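Putative nucleoside-diphosphate-sugar epimerase (Staphylococcus aureus subsp. aureus, PDB 3E48) is of unknown function but is probably an NAD(P)-binding Rossmann-fold enzyme related to the nucleoside-diphosphate-sugar epimerases. Local coordinates at residues B[52-57]-B[83-88]; B[58-63]-B[93-98]. One frame throughout, in Å; residues are numbered along the deposited sequence.

Contact 1: B[52-57]-B[83-88]; sequences DYFNQE and IPEVEN
N88 reaches from the helix 84-96 into the turn that leads to helix 56-63 and shows how one asparagine can serve a loop and a helix start together. Its CB lies 3.7 Å from the carbonyl O of Y53. With CG anti to its own carbonyl carbon (chi1 -71°), the amide carbon is carried to the CA of Q56, and the two ends of the group then part. ND2 donates to Y53 O at 2.9 Å, an almost straight bond with the acceptor in the amide plane of N88; the same nitrogen gives a second hydrogen to a water, which in turn donates weakly to F54 O. OD1 accepts from Q56 NE2 at 2.9 Å, a more bent bond (138°) between amides whose planes stand 81° apart.

About one turn earlier in the helix, the extended chain of E85 lays its CG 3.5 Å from Y53 CD1, and OE2 comes to the ring edge, close to its plane. OE2 also lies 3.7 Å from F54 CZ, but its hydrogen-bond partner is S74 OG; Y53 OH, for its part, bonds to I72 O and T6 OG1. P84 CB meets the edge of the F54 ring at CD1, 4.0 Å away, while F80 of the second subunit packs on P84.

The opposing turn is well braced: residues 52-55 form a type I beta turn, D52 OD2 takes the N-H of F54 in an Asx turn, and N55, at the N-cap of helix 56-63, accepts the N-H of S58 on its OD1. Two hydrogen bonds of the N88 amide and one water thus tie Y53 O and, weakly, F54 O of the turn, with Q56 of helix 56-63, to helix 84-96, so donor and acceptor together fix the rotation of this amide.

Contact 2: B[58-63]-B[93-98]; sequences SMVEAF and AKQSGV
S96 and V60 meet where the last turns of two helices come together, and their bond illustrates how a serine can use a backbone carbonyl that already lies inside a helix. The hydroxyl OG of S96 sits beside its own backbone N, anti to the carbonyl carbon (chi1 -63°), and from there donates to V60 O at 2.7 Å. It approaches well off the line of the C=O bond, at 127° and tilted from the carbonyl plane. F63 N bonds to M59 O and makes only a weak second bond to V60 O. V60 turns CG1 to the same side: that methyl is 3.4 Å from S96 OG and 3.9 Å from CG of Q95, whose chain bends at chi2 and takes its amide away from the contact.

One turn on, F63 packs against the end of helix 84-96. Its CB touches both S96 CB and V98 CG2, each 3.8 Å away. A chi1 of -73° swings the ring alongside the last turn of helix 84-96, where CD2 lies 3.6 Å from the backbone N of A93; that nitrogen is at the ring edge, in its plane. V98 CG2 reaches the ring obliquely, near CG and CD2. The valine is brought there by G97, whose positive phi ends helix 84-96 in a Schellman motif, with V98 N bonded back to A93 O.

The surroundings are those of a Rossmann-type layer. F63 rests on L89 and A92 of helix 84-96 and on V69 of strand 68-71, and V98 touches V69 as well. F63 and V98 thereby set the two helix ends against the inner strand 68-71, while the bond from R49 NH1 to A62 O reaches strand 47-50.

Contacts 1 and 2 lie about 11 Å apart, centre to centre, along one interface between helix 56-63 and helix 84-96. Their segments alternate in sequence: 52-57 runs directly into 58-63, then strand 68-71 intervenes, and 83-88 and 93-98 follow on the second helix. Contact 1 therefore joins the starts of the two helices and contact 2 their ends, as expected for helices running the same way on one face of a parallel sheet. Selenomethionine M59, in segment 58-63, packs its CE 3.3 Å from E85 O, and S58 OG probably bonds to D52 N. Together they pack the start and end of helix 56-63 against helix 84-96, within what is probably an NAD(P)H-binding Rossmann domain.

Contact 1: B[52-57]-B[83-88]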
loop_
_atom_site.group_PDB
_atom_site.type_symbol
_atom_site.label_atom_id
_atom_site.label_comp_id
_atom_site.label_asym_id
_atom_site.label_seq_id
_atom_site.Cartn_x
_atom_site.Cartn_y
_atom_site.Cartn_z
ATOM N N ASP B 52 -0.571 -20.388 -13.029
ATOM C CA ASP B 52 -1.565 -19.355 -13.315
ATOM C C ASP B 52 -1.677 -18.554 -12.022
ATOM O O ASP B 52 -2.190 -19.056 -11.021
ATOM C CB ASP B 52 -2.914 -19.999 -13.661
ATOM C CG ASP B 52 -4.042 -18.983 -13.811
ATOM O OD1 ASP B 52 -5.191 -19.416 -14.041
ATOM O OD2 ASP B 52 -3.795 -17.761 -13.699
ATOM N N TYR B 53 -1.174 -17.322 -12.037
ATOM C CA TYR B 53 -1.208 -16.459 -10.856
ATOM C C TYR B 53 -2.572 -16.322 -10.200
ATOM O O TYR B 53 -2.665 -16.146 -8.985
ATOM C CB TYR B 53 -0.751 -15.044 -11.204
ATOM C CG TYR B 53 0.735 -14.831 -11.337
ATOM C CD1 TYR B 53 1.238 -13.547 -11.509
ATOM C CD2 TYR B 53 1.637 -15.895 -11.299
ATOM C CE1 TYR B 53 2.596 -13.312 -11.638
ATOM C CE2 TYR B 53 3.012 -15.671 -11.431
ATOM C CZ TYR B 53 3.479 -14.372 -11.599
ATOM O OH TYR B 53 4.828 -14.123 -11.718
ATOM N N PHE B 54 -3.627 -16.392 -11.002
ATOM C CA PHE B 54 -4.967 -16.205 -10.475
ATOM C C PHE B 54 -5.725 -17.480 -10.170
ATOM O O PHE B 54 -6.950 -17.484 -10.075
ATOM C CB PHE B 54 -5.740 -15.298 -11.426
ATOM C CG PHE B 54 -5.134 -13.931 -11.547
ATOM C CD1 PHE B 54 -5.398 -12.956 -10.592
ATOM C CD2 PHE B 54 -4.244 -13.640 -12.576
ATOM C CE1 PHE B 54 -4.780 -11.711 -10.655
ATOM C CE2 PHE B 54 -3.619 -12.402 -12.651
ATOM C CZ PHE B 54 -3.887 -11.433 -11.688
ATOM N N ASN B 55 -4.980 -18.565 -10.006
ATOM C CA ASN B 55 -5.572 -19.843 -9.651
ATOM C C ASN B 55 -4.759 -20.301 -8.452
ATOM O O ASN B 55 -3.617 -20.738 -8.594
ATOM C CB ASN B 55 -5.455 -20.834 -10.805
ATOM C CG ASN B 55 -6.115 -22.156 -10.496
ATOM O OD1 ASN B 55 -5.669 -22.893 -9.619
ATOM N ND2 ASN B 55 -7.196 -22.460 -11.206
ATOM N N GLN B 56 -5.347 -20.173 -7.267
ATOM C CA GLN B 56 -4.656 -20.524 -6.037
ATOM C C GLN B 56 -4.004 -21.895 -6.039
ATOM O O GLN B 56 -2.831 -22.023 -5.696
ATOM C CB GLN B 56 -5.597 -20.408 -4.837
ATOM C CG GLN B 56 -4.840 -20.268 -3.523
ATOM C CD GLN B 56 -5.696 -19.706 -2.406
ATOM O OE1 GLN B 56 -6.487 -20.420 -1.795
ATOM N NE2 GLN B 56 -5.547 -18.408 -2.144
ATOM N N GLU B 57 -4.752 -22.919 -6.431
ATOM C CA GLU B 57 -4.198 -24.262 -6.445
ATOM C C GLU B 57 -3.056 -24.435 -7.437
ATOM O O GLU B 57 -2.174 -25.275 -7.240
ATOM C CB GLU B 57 -5.308 -25.283 -6.695
ATOM C CG GLU B 57 -6.244 -25.389 -5.504
ATOM C CD GLU B 57 -5.496 -25.710 -4.217
ATOM O OE1 GLU B 57 -5.847 -25.141 -3.156
ATOM O OE2 GLU B 57 -4.555 -26.535 -4.266
ATOM N N ILE B 83 -4.506 -7.684 -7.098
ATOM C CA ILE B 83 -4.369 -8.123 -5.707
ATOM C C ILE B 83 -4.379 -9.635 -5.448
ATOM O O ILE B 83 -3.555 -10.142 -4.689
ATOM C CB ILE B 83 -5.481 -7.496 -4.820
ATOM C CG1 ILE B 83 -5.292 -5.988 -4.758
ATOM C CG2 ILE B 83 -5.450 -8.099 -3.423
ATOM C CD1 ILE B 83 -3.927 -5.574 -4.273
ATOM N N PRO B 84 -5.323 -10.373 -6.052
ATOM C CA PRO B 84 -5.378 -11.824 -5.828
ATOM C C PRO B 84 -4.028 -12.512 -6.041
ATOM O O PRO B 84 -3.731 -13.543 -5.442
ATOM C CB PRO B 84 -6.438 -12.278 -6.826
ATOM C CG PRO B 84 -7.395 -11.104 -6.820
ATOM C CD PRO B 84 -6.441 -9.933 -6.910
ATOM N N GLU B 85 -3.222 -11.902 -6.896
ATOM C CA GLU B 85 -1.886 -12.364 -7.236
ATOM C C GLU B 85 -1.027 -12.582 -5.992
ATOM O O GLU B 85 -0.461 -13.665 -5.774
ATOM C CB GLU B 85 -1.258 -11.283 -8.084
ATOM C CG GLU B 85 -0.079 -11.645 -8.868
ATOM C CD GLU B 85 0.227 -10.544 -9.835
ATOM O OE1 GLU B 85 0.997 -9.620 -9.486
ATOM O OE2 GLU B 85 -0.348 -10.593 -10.934
ATOM N N VAL B 86 -0.925 -11.531 -5.186
ATOM C CA VAL B 86 -0.120 -11.574 -3.972
ATOM C C VAL B 86 -0.786 -12.425 -2.905
ATOM O O VAL B 86 -0.105 -13.065 -2.112
ATOM C CB VAL B 86 0.141 -10.147 -3.411
ATOM C CG1 VAL B 86 -1.164 -9.491 -2.994
ATOM C CG2 VAL B 86 1.108 -10.224 -2.236
ATOM N N GLU B 87 -2.116 -12.429 -2.876
ATOM C CA GLU B 87 -2.813 -13.255 -1.903
ATOM C C GLU B 87 -2.451 -14.705 -2.199
ATOM O O GLU B 87 -2.158 -15.470 -1.288
ATOM C CB GLU B 87 -4.332 -13.085 -2.010
ATOM C CG GLU B 87 -4.896 -11.801 -1.402
ATOM C CD GLU B 87 -4.781 -11.748 0.111
ATOM O OE1 GLU B 87 -4.860 -12.810 0.761
ATOM O OE2 GLU B 87 -4.634 -10.639 0.662
ATOM N N ASN B 88 -2.455 -15.076 -3.474
ATOM C CA ASN B 88 -2.132 -16.445 -3.838
ATOM C C ASN B 88 -0.674 -16.769 -3.559
ATOM O O ASN B 88 -0.347 -17.878 -3.134
ATOM C CB ASN B 88 -2.491 -16.708 -5.300
ATOM C CG ASN B 88 -3.993 -16.752 -5.519
ATOM O OD1 ASN B 88 -4.758 -16.943 -4.567
ATOM N ND2 ASN B 88 -4.424 -16.591 -6.766
HETATM O O HOH W 1 -7.209 -16.250 -7.265
#

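Contact 2: B[58-63]-B[93-98]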
loop_
_atom_site.group_PDB
_atom_site.type_symbol
_atom_site.label_atom_id
_atom_site.label_comp_id
_atom_site.label_asym_id
_atom_site.label_seq_id
_atom_site.Cartn_x
_atom_site.Cartn_y
_atom_site.Cartn_z
ATOM N N SER B 58 -3.065 -23.637 -8.501
ATOM C CA SER B 58 -1.998 -23.699 -9.489
ATOM C C SER B 58 -0.718 -23.206 -8.805
ATOM O O SER B 58 0.357 -23.782 -8.991
ATOM C CB SER B 58 -2.326 -22.814 -10.698
ATOM O OG SER B 58 -1.288 -22.861 -11.661
HETATM N N MSE B 59 -0.836 -22.149 -8.004
HETATM C CA MSE B 59 0.325 -21.612 -7.289
HETATM C C MSE B 59 0.790 -22.602 -6.223
HETATM O O MSE B 59 1.987 -22.843 -6.065
HETATM C CB MSE B 59 -0.011 -20.257 -6.645
HETATM C CG MSE B 59 0.060 -19.064 -7.601
HETATM SE SE MSE B 59 1.757 -18.062 -7.525
HETATM C CE MSE B 59 1.046 -16.346 -6.975
ATOM N N VAL B 60 -0.157 -23.175 -5.485
ATOM C CA VAL B 60 0.182 -24.157 -4.458
ATOM C C VAL B 60 0.972 -25.316 -5.066
ATOM O O VAL B 60 2.019 -25.715 -4.543
ATOM C CB VAL B 60 -1.084 -24.734 -3.781
ATOM C CG1 VAL B 60 -0.707 -25.893 -2.871
ATOM C CG2 VAL B 60 -1.782 -23.647 -2.984
ATOM N N GLU B 61 0.473 -25.852 -6.176
ATOM C CA GLU B 61 1.141 -26.968 -6.838
ATOM C C GLU B 61 2.545 -26.607 -7.310
ATOM O O GLU B 61 3.492 -27.360 -7.096
ATOM C CB GLU B 61 0.311 -27.450 -8.034
ATOM C CG GLU B 61 -0.991 -28.133 -7.656
ATOM C CD GLU B 61 -0.771 -29.330 -6.747
ATOM O OE1 GLU B 61 0.108 -30.160 -7.064
ATOM O OE2 GLU B 61 -1.483 -29.440 -5.723
ATOM N N ALA B 62 2.676 -25.453 -7.952
ATOM C CA ALA B 62 3.963 -25.005 -8.466
ATOM C C ALA B 62 5.012 -24.788 -7.381
ATOM O O ALA B 62 6.206 -24.944 -7.634
ATOM C CB ALA B 62 3.779 -23.717 -9.267
ATOM N N PHE B 63 4.569 -24.429 -6.181
ATOM C CA PHE B 63 5.479 -24.157 -5.069
ATOM C C PHE B 63 5.897 -25.388 -4.268
ATOM O O PHE B 63 6.775 -25.294 -3.410
ATOM C CB PHE B 63 4.857 -23.125 -4.113
ATOM C CG PHE B 63 4.821 -21.708 -4.652
ATOM C CD1 PHE B 63 5.209 -21.408 -5.958
ATOM C CD2 PHE B 63 4.393 -20.666 -3.833
ATOM C CE1 PHE B 63 5.164 -20.088 -6.437
ATOM C CE2 PHE B 63 4.345 -19.354 -4.303
ATOM C CZ PHE B 63 4.733 -19.065 -5.607
ATOM N N ALA B 93 2.786 -20.106 -0.635
ATOM C CA ALA B 93 4.075 -20.212 0.035
ATOM C C ALA B 93 3.887 -20.923 1.375
ATOM O O ALA B 93 4.689 -21.776 1.749
ATOM C CB ALA B 93 4.685 -18.820 0.245
ATOM N N LYS B 94 2.820 -20.586 2.092
ATOM C CA LYS B 94 2.567 -21.217 3.385
ATOM C C LYS B 94 2.160 -22.678 3.239
ATOM O O LYS B 94 2.684 -23.553 3.925
ATOM C CB LYS B 94 1.470 -20.466 4.145
ATOM C CG LYS B 94 1.892 -19.100 4.651
ATOM C CD LYS B 94 0.790 -18.469 5.482
ATOM C CE LYS B 94 1.260 -17.195 6.160
ATOM N NZ LYS B 94 0.178 -16.601 6.991
ATOM N N GLN B 95 1.217 -22.924 2.340
ATOM C CA GLN B 95 0.698 -24.262 2.089
ATOM C C GLN B 95 1.786 -25.243 1.667
ATOM O O GLN B 95 1.862 -26.362 2.183
ATOM C CB GLN B 95 -0.369 -24.189 0.990
ATOM C CG GLN B 95 -1.356 -25.349 0.953
ATOM C CD GLN B 95 -2.300 -25.352 2.146
ATOM O OE1 GLN B 95 -2.803 -24.306 2.560
ATOM N NE2 GLN B 95 -2.556 -26.534 2.693
ATOM N N SER B 96 2.637 -24.817 0.740
ATOM C CA SER B 96 3.678 -25.695 0.228
ATOM C C SER B 96 5.043 -25.610 0.910
ATOM O O SER B 96 5.990 -26.281 0.500
ATOM C CB SER B 96 3.797 -25.490 -1.280
ATOM O OG SER B 96 2.576 -25.880 -1.903
ATOM N N GLY B 97 5.139 -24.782 1.946
ATOM C CA GLY B 97 6.378 -24.680 2.703
ATOM C C GLY B 97 7.552 -23.904 2.139
ATOM O O GLY B 97 8.708 -24.254 2.398
ATOM N N VAL B 98 7.269 -22.857 1.373
ATOM C CA VAL B 98 8.322 -22.018 0.813
ATOM C C VAL B 98 8.867 -21.182 1.976
ATOM O O VAL B 98 8.104 -20.535 2.690
ATOM C CB VAL B 98 7.756 -21.094 -0.282
ATOM C CG1 VAL B 98 8.842 -20.144 -0.787
ATOM C CG2 VAL B 98 7.209 -21.939 -1.429
#